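Local coordinates for protein lactaldehyde dehydrogenase (Methanocaldococcus jannaschii, PDB 3PQA) that oxidises lactaldehyde to lactate with NAD as the preferred electron acceptor, a step in the biosynthesis of coenzyme F420, at residues Lys57-Leu62 with Ala105-Lys110; Thr379-Met384 with Leu408-Asn413. One frame throughout, in Å; residues are numbered along the deposited sequence.

Overall arrangement
Contact 1 joins two helices of the N-terminal, NAD-binding half of the aldehyde dehydrogenase fold. Contact 2 lies in the other half, the catalytic domain, which carries Cys275, by similarity the active-site cysteine. The centres of the two contacts are 43 Å apart, and their nearest atoms are about 23 Å apart. They do not touch, and contact 1 closes along the chain before contact 2 opens. The centres of contacts 1 and 2 lie about 23 Å and 27 Å from the centre of the chain, away from the annotated NAD and active-site residues. Helix residues of both also meet the second subunit of the homotetramer: Phe107 and Tyr108 in segment 105-110, and Leu408 in segment 408-413.

Contact 1: Lys57-Leu62 with Ala105-Lys110; sequences KRYNIL and AAFYVK
Tyr59 and Leu62 reach from helix 55-71 to either side of the small side chain of Ala106. The CA atoms of Tyr59 and Ala106 are only 4.6 Å apart. Leu62 CB lies 3.9 Å from Ala106 CB, and its CD1 branch fills the hollow between Ala105 and Val109, 3.7 Å from Val109 CG2. Tyr59 CD1 meets Ala106 CB on the other side. Segments 57-62 and 105-110 run antiparallel, their axes 8.5 Å apart at closest and their directions at 171°. They belong to the helical layer of the NAD-binding domain; helix 145-156 covers Leu62, Ala105 and Val109.

With CG anti to the backbone N (chi1 172°), the Tyr59 ring projects past Ala106 and beneath Lys110. Lys110 CE sits over one face, 3.4 Å from Tyr59 CG, in a CH-pi contact. Lys110 NZ lies almost on the normal of the Tyr59 ring, 4.2 Å from its centroid, a cation-pi pair. In one of its two conformers, Phe107 turns its face to the edge of Tyr59, a T-shaped stack with planes at 78°. Val109 CG1 packs against Arg58 CB and lies over one face of its guanidinium, whose NH2 bonds to Ala156 O.

Contact 2: Thr379-Met384 with Leu408-Asn413; sequences TNEEEM and LKFAEN
This is a small, mixed contact between a turn and a helix, with a salt bridge on its outer side and one aromatic ring on its inner side. The turn follows strand 373-379 and leads into helix 384-388. Its partner is helix 404-413. Together they bury 176 Å².

Glu382 and Lys409 form the outer part. Glu382 OE1 is 3.5 Å from Lys409 NZ in a salt bridge, and OE2 is not much farther, at 3.7 Å. The ammonium thus faces both oxygens of the carboxylate. The two side chains cross at about a right angle. Glu382 starts away from the helix, but a bend at chi2 (-50°) brings its carboxylate back toward it. The carboxylate of Glu381 is a looser neighbour: its OE2 stays 4.1 Å from Lys409 NZ, beyond salt-bridge range, and its OE1 pairs with Lys406 one turn earlier on the same helix. The lysine charge probably still feels both glutamates.

Strands 373-379 and 246-250 belong to the mixed sheet of the catalytic domain in the aldehyde dehydrogenase fold. The contact lies at the C-terminal ends of these strands, where Ile249 and Leu251 touch both Met384 and Phe410. Helix 404-413 is the connection of a beta-alpha-beta crossover between the parallel strands 396-400 and 418-421.

Phe410 presents the rim of its ring to the turn. Met384 CB lies at that edge, in the ring plane, 3.9 Å from Phe410 CE2. The carbonyl O of Glu381 approaches the same end of the ring, 4.1 Å from Phe410 CZ. This oxygen also accepts a hydrogen bond from the backbone N-H of Met384, within the turn. Ile385 of helix 384-388 packs on Lys409 and Phe410.

Contact 1: Lys57-Leu62 with Ala105-Lys110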
loop_
_atom_site.group_PDB
_atom_site.type_symbol
_atom_site.label_atom_id
_atom_site.label_comp_id
_atom_site.label_asym_id
_atom_site.label_seq_id
_atom_site.Cartn_x
_atom_site.Cartn_y
_atom_site.Cartn_z
ATOM N N LYS B 57 23.245 9.384 2.464
ATOM C CA LYS B 57 23.840 10.458 1.660
ATOM C C LYS B 57 22.790 11.258 0.870
ATOM O O LYS B 57 22.776 12.493 0.921
ATOM C CB LYS B 57 24.921 9.913 0.731
ATOM C CG LYS B 57 25.793 11.020 0.150
ATOM C CD LYS B 57 27.239 10.585 0.004
ATOM C CE LYS B 57 27.992 10.627 1.323
ATOM N NZ LYS B 57 29.455 10.631 1.045
ATOM N N ARG B 58 21.902 10.555 0.165
ATOM C CA ARG B 58 20.783 11.209 -0.522
ATOM C C ARG B 58 19.928 12.040 0.430
ATOM O O ARG B 58 19.590 13.194 0.126
ATOM C CB ARG B 58 19.927 10.185 -1.275
ATOM C CG ARG B 58 20.519 9.742 -2.598
ATOM C CD ARG B 58 19.742 8.572 -3.164
ATOM N NE ARG B 58 20.125 7.305 -2.540
ATOM C CZ ARG B 58 19.442 6.169 -2.649
ATOM N NH1 ARG B 58 19.900 5.063 -2.065
ATOM N NH2 ARG B 58 18.308 6.130 -3.345
ATOM N N TYR B 59 19.584 11.450 1.579
ATOM C CA TYR B 59 18.806 12.138 2.597
ATOM C C TYR B 59 19.525 13.432 3.006
ATOM O O TYR B 59 18.920 14.514 3.023
ATOM C CB TYR B 59 18.586 11.211 3.803
ATOM C CG TYR B 59 17.954 11.891 4.994
ATOM C CD1 TYR B 59 16.571 11.945 5.138
ATOM C CD2 TYR B 59 18.747 12.471 5.986
ATOM C CE1 TYR B 59 15.987 12.582 6.242
ATOM C CE2 TYR B 59 18.179 13.099 7.088
ATOM C CZ TYR B 59 16.802 13.151 7.208
ATOM O OH TYR B 59 16.251 13.792 8.294
ATOM N N ASN B 60 20.810 13.308 3.331
ATOM C CA ASN B 60 21.588 14.463 3.775
ATOM C C ASN B 60 21.651 15.574 2.743
ATOM O O ASN B 60 21.490 16.755 3.087
ATOM C CB ASN B 60 23.004 14.044 4.186
ATOM C CG ASN B 60 23.025 13.306 5.512
ATOM O OD1 ASN B 60 22.093 13.426 6.312
ATOM N ND2 ASN B 60 24.092 12.533 5.752
ATOM N N ILE B 61 21.872 15.196 1.483
ATOM C CA ILE B 61 21.948 16.159 0.373
ATOM C C ILE B 61 20.624 16.892 0.223
ATOM O O ILE B 61 20.583 18.121 0.125
ATOM C CB ILE B 61 22.320 15.478 -0.957
ATOM C CG1 ILE B 61 23.783 15.040 -0.942
ATOM C CG2 ILE B 61 22.065 16.423 -2.145
ATOM C CD1 ILE B 61 24.113 14.030 -2.019
ATOM N N LEU B 62 19.530 16.131 0.238
ATOM C CA LEU B 62 18.195 16.733 0.106
ATOM C C LEU B 62 17.885 17.704 1.274
ATOM O O LEU B 62 17.397 18.817 1.057
ATOM C CB LEU B 62 17.121 15.642 -0.041
ATOM C CG LEU B 62 17.247 14.882 -1.377
ATOM C CD1 LEU B 62 16.466 13.567 -1.370
ATOM C CD2 LEU B 62 16.840 15.751 -2.585
ATOM N N ALA B 105 11.118 14.746 -0.282
ATOM C CA ALA B 105 11.958 13.790 -0.987
ATOM C C ALA B 105 12.926 13.082 -0.034
ATOM O O ALA B 105 13.121 11.866 -0.141
ATOM C CB ALA B 105 12.721 14.482 -2.089
ATOM N N ALA B 106 13.536 13.851 0.877
ATOM C CA ALA B 106 14.404 13.289 1.930
ATOM C C ALA B 106 13.697 12.183 2.722
ATOM O O ALA B 106 14.261 11.094 2.932
ATOM C CB ALA B 106 14.898 14.388 2.862
ATOM N N PHE B 107 12.465 12.451 3.148
ATOM C CA PHE B 107 11.792 11.425 3.919
ATOM C C PHE B 107 11.386 10.222 3.078
ATOM O O PHE B 107 11.524 9.094 3.563
ATOM C CB PHE B 107 10.696 11.990 4.816
ATOM C CG PHE B 107 11.241 12.659 6.050
ATOM C CD1 PHE B 107 11.292 11.987 7.256
ATOM C CD2 PHE B 107 11.753 13.944 5.987
ATOM C CE1 PHE B 107 11.807 12.598 8.387
ATOM C CE2 PHE B 107 12.275 14.556 7.112
ATOM C CZ PHE B 107 12.301 13.881 8.311
ATOM N N TYR B 108 11.001 10.426 1.822
ATOM C CA TYR B 108 10.726 9.283 0.948
ATOM C C TYR B 108 11.955 8.437 0.550
ATOM O O TYR B 108 11.811 7.238 0.264
ATOM C CB TYR B 108 9.855 9.683 -0.247
ATOM C CG TYR B 108 8.380 9.682 0.119
ATOM C CD1 TYR B 108 7.720 8.481 0.429
ATOM C CD2 TYR B 108 7.653 10.872 0.176
ATOM C CE1 TYR B 108 6.357 8.465 0.783
ATOM C CE2 TYR B 108 6.287 10.875 0.531
ATOM C CZ TYR B 108 5.655 9.655 0.828
ATOM O OH TYR B 108 4.327 9.661 1.175
ATOM N N VAL B 109 13.156 9.016 0.569
ATOM C CA VAL B 109 14.348 8.177 0.352
ATOM C C VAL B 109 14.413 7.108 1.443
ATOM O O VAL B 109 14.790 5.959 1.200
ATOM C CB VAL B 109 15.697 8.959 0.351
ATOM C CG1 VAL B 109 16.851 7.979 0.071
ATOM C CG2 VAL B 109 15.702 10.004 -0.689
ATOM N N LYS B 110 14.002 7.506 2.642
ATOM C CA LYS B 110 14.038 6.622 3.794
ATOM C C LYS B 110 12.806 5.729 3.907
ATOM O O LYS B 110 12.918 4.600 4.375
ATOM C CB LYS B 110 14.229 7.421 5.084
ATOM C CG LYS B 110 15.643 7.965 5.232
ATOM C CD LYS B 110 15.897 8.546 6.599
ATOM C CE LYS B 110 17.343 9.012 6.698
ATOM N NZ LYS B 110 17.900 8.887 8.065
#

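Contact 2: Thr379-Met384 with Leu408-Asn413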
loop_
_atom_site.group_PDB
_atom_site.type_symbol
_atom_site.label_atom_id
_atom_site.label_comp_id
_atom_site.label_asym_id
_atom_site.label_seq_id
_atom_site.Cartn_x
_atom_site.Cartn_y
_atom_site.Cartn_z
ATOM N N THR B 379 -25.210 29.439 -18.342
ATOM C CA THR B 379 -25.826 28.284 -18.958
ATOM C C THR B 379 -26.722 27.528 -17.986
ATOM O O THR B 379 -26.826 27.898 -16.821
ATOM C CB THR B 379 -24.749 27.333 -19.558
ATOM O OG1 THR B 379 -25.400 26.313 -20.316
ATOM C CG2 THR B 379 -23.913 26.708 -18.468
ATOM N N ASN B 380 -27.369 26.472 -18.464
ATOM C CA ASN B 380 -28.104 25.599 -17.566
ATOM C C ASN B 380 -27.251 24.434 -17.072
ATOM O O ASN B 380 -26.265 24.055 -17.700
ATOM C CB ASN B 380 -29.391 25.108 -18.216
ATOM C CG ASN B 380 -30.434 26.196 -18.299
ATOM O OD1 ASN B 380 -30.777 26.825 -17.290
ATOM N ND2 ASN B 380 -30.950 26.429 -19.500
ATOM N N GLU B 381 -27.647 23.862 -15.948
ATOM C CA GLU B 381 -26.831 22.834 -15.315
ATOM C C GLU B 381 -26.487 21.679 -16.263
ATOM O O GLU B 381 -25.336 21.228 -16.314
ATOM C CB GLU B 381 -27.534 22.304 -14.079
ATOM C CG GLU B 381 -26.670 21.388 -13.268
ATOM C CD GLU B 381 -27.314 21.039 -11.966
ATOM O OE1 GLU B 381 -27.747 21.967 -11.233
ATOM O OE2 GLU B 381 -27.362 19.838 -11.688
ATOM N N GLU B 382 -27.473 21.228 -17.040
ATOM C CA GLU B 382 -27.286 20.040 -17.870
ATOM C C GLU B 382 -26.344 20.211 -19.056
ATOM O O GLU B 382 -25.979 19.221 -19.688
ATOM C CB GLU B 382 -28.632 19.445 -18.311
ATOM C CG GLU B 382 -29.417 18.812 -17.163
ATOM C CD GLU B 382 -28.590 17.829 -16.322
ATOM O OE1 GLU B 382 -28.866 17.732 -15.102
ATOM O OE2 GLU B 382 -27.675 17.164 -16.867
ATOM N N GLU B 383 -25.948 21.447 -19.338
ATOM C CA GLU B 383 -25.009 21.745 -20.424
ATOM C C GLU B 383 -23.561 21.768 -19.935
ATOM O O GLU B 383 -22.615 21.765 -20.736
ATOM C CB GLU B 383 -25.313 23.122 -21.017
ATOM C CG GLU B 383 -26.724 23.297 -21.511
ATOM C CD GLU B 383 -27.069 22.319 -22.611
ATOM O OE1 GLU B 383 -28.213 21.820 -22.614
ATOM O OE2 GLU B 383 -26.204 22.046 -23.477
ATOM N N MET B 384 -23.398 21.840 -18.619
ATOM C CA MET B 384 -22.115 22.223 -18.029
ATOM C C MET B 384 -21.016 21.186 -18.228
ATOM O O MET B 384 -19.877 21.549 -18.555
ATOM C CB MET B 384 -22.293 22.574 -16.544
ATOM C CG MET B 384 -22.973 23.920 -16.338
ATOM S SD MET B 384 -23.339 24.250 -14.605
ATOM C CE MET B 384 -23.983 25.938 -14.768
ATOM N N LEU B 408 -20.772 14.622 -6.783
ATOM C CA LEU B 408 -20.246 13.311 -7.161
ATOM C C LEU B 408 -20.441 13.026 -8.636
ATOM O O LEU B 408 -19.543 12.474 -9.278
ATOM C CB LEU B 408 -20.880 12.196 -6.328
ATOM C CG LEU B 408 -20.722 12.292 -4.810
ATOM C CD1 LEU B 408 -21.421 11.116 -4.123
ATOM C CD2 LEU B 408 -19.251 12.386 -4.396
ATOM N N LYS B 409 -21.604 13.403 -9.166
ATOM C CA LYS B 409 -21.898 13.263 -10.595
ATOM C C LYS B 409 -20.868 14.037 -11.410
ATOM O O LYS B 409 -20.257 13.480 -12.327
ATOM C CB LYS B 409 -23.321 13.736 -10.921
ATOM C CG LYS B 409 -23.698 13.658 -12.404
ATOM C CD LYS B 409 -25.048 14.342 -12.664
ATOM C CE LYS B 409 -24.939 15.384 -13.771
ATOM N NZ LYS B 409 -25.961 16.495 -13.630
ATOM N N PHE B 410 -20.661 15.306 -11.062
ATOM C CA PHE B 410 -19.677 16.136 -11.766
ATOM C C PHE B 410 -18.269 15.582 -11.593
ATOM O O PHE B 410 -17.516 15.496 -12.561
ATOM C CB PHE B 410 -19.757 17.589 -11.308
ATOM C CG PHE B 410 -20.808 18.392 -12.028
ATOM C CD1 PHE B 410 -22.133 18.328 -11.638
ATOM C CD2 PHE B 410 -20.464 19.219 -13.097
ATOM C CE1 PHE B 410 -23.115 19.085 -12.296
ATOM C CE2 PHE B 410 -21.432 19.978 -13.759
ATOM C CZ PHE B 410 -22.760 19.901 -13.360
ATOM N N ALA B 411 -17.914 15.200 -10.360
ATOM C CA ALA B 411 -16.564 14.674 -10.088
ATOM C C ALA B 411 -16.243 13.453 -10.934
ATOM O O ALA B 411 -15.125 13.329 -11.448
ATOM C CB ALA B 411 -16.386 14.353 -8.596
ATOM N N GLU B 412 -17.221 12.570 -11.103
ATOM C CA GLU B 412 -16.980 11.361 -11.875
ATOM C C GLU B 412 -16.977 11.603 -13.378
ATOM O O GLU B 412 -16.215 10.958 -14.095
ATOM C CB GLU B 412 -17.953 10.261 -11.472
ATOM C CG GLU B 412 -17.692 9.776 -10.056
ATOM C CD GLU B 412 -18.736 8.807 -9.575
ATOM O OE1 GLU B 412 -18.548 8.241 -8.479
ATOM O OE2 GLU B 412 -19.745 8.617 -10.289
ATOM N N ASN B 413 -17.787 12.553 -13.835
ATOM C CA ASN B 413 -17.961 12.768 -15.262
ATOM C C ASN B 413 -17.094 13.828 -15.912
ATOM O O ASN B 413 -17.014 13.880 -17.141
ATOM C CB ASN B 413 -19.444 13.008 -15.559
ATOM C CG ASN B 413 -20.263 11.763 -15.362
ATOM O OD1 ASN B 413 -19.916 10.699 -15.868
ATOM N ND2 ASN B 413 -21.354 11.880 -14.627
#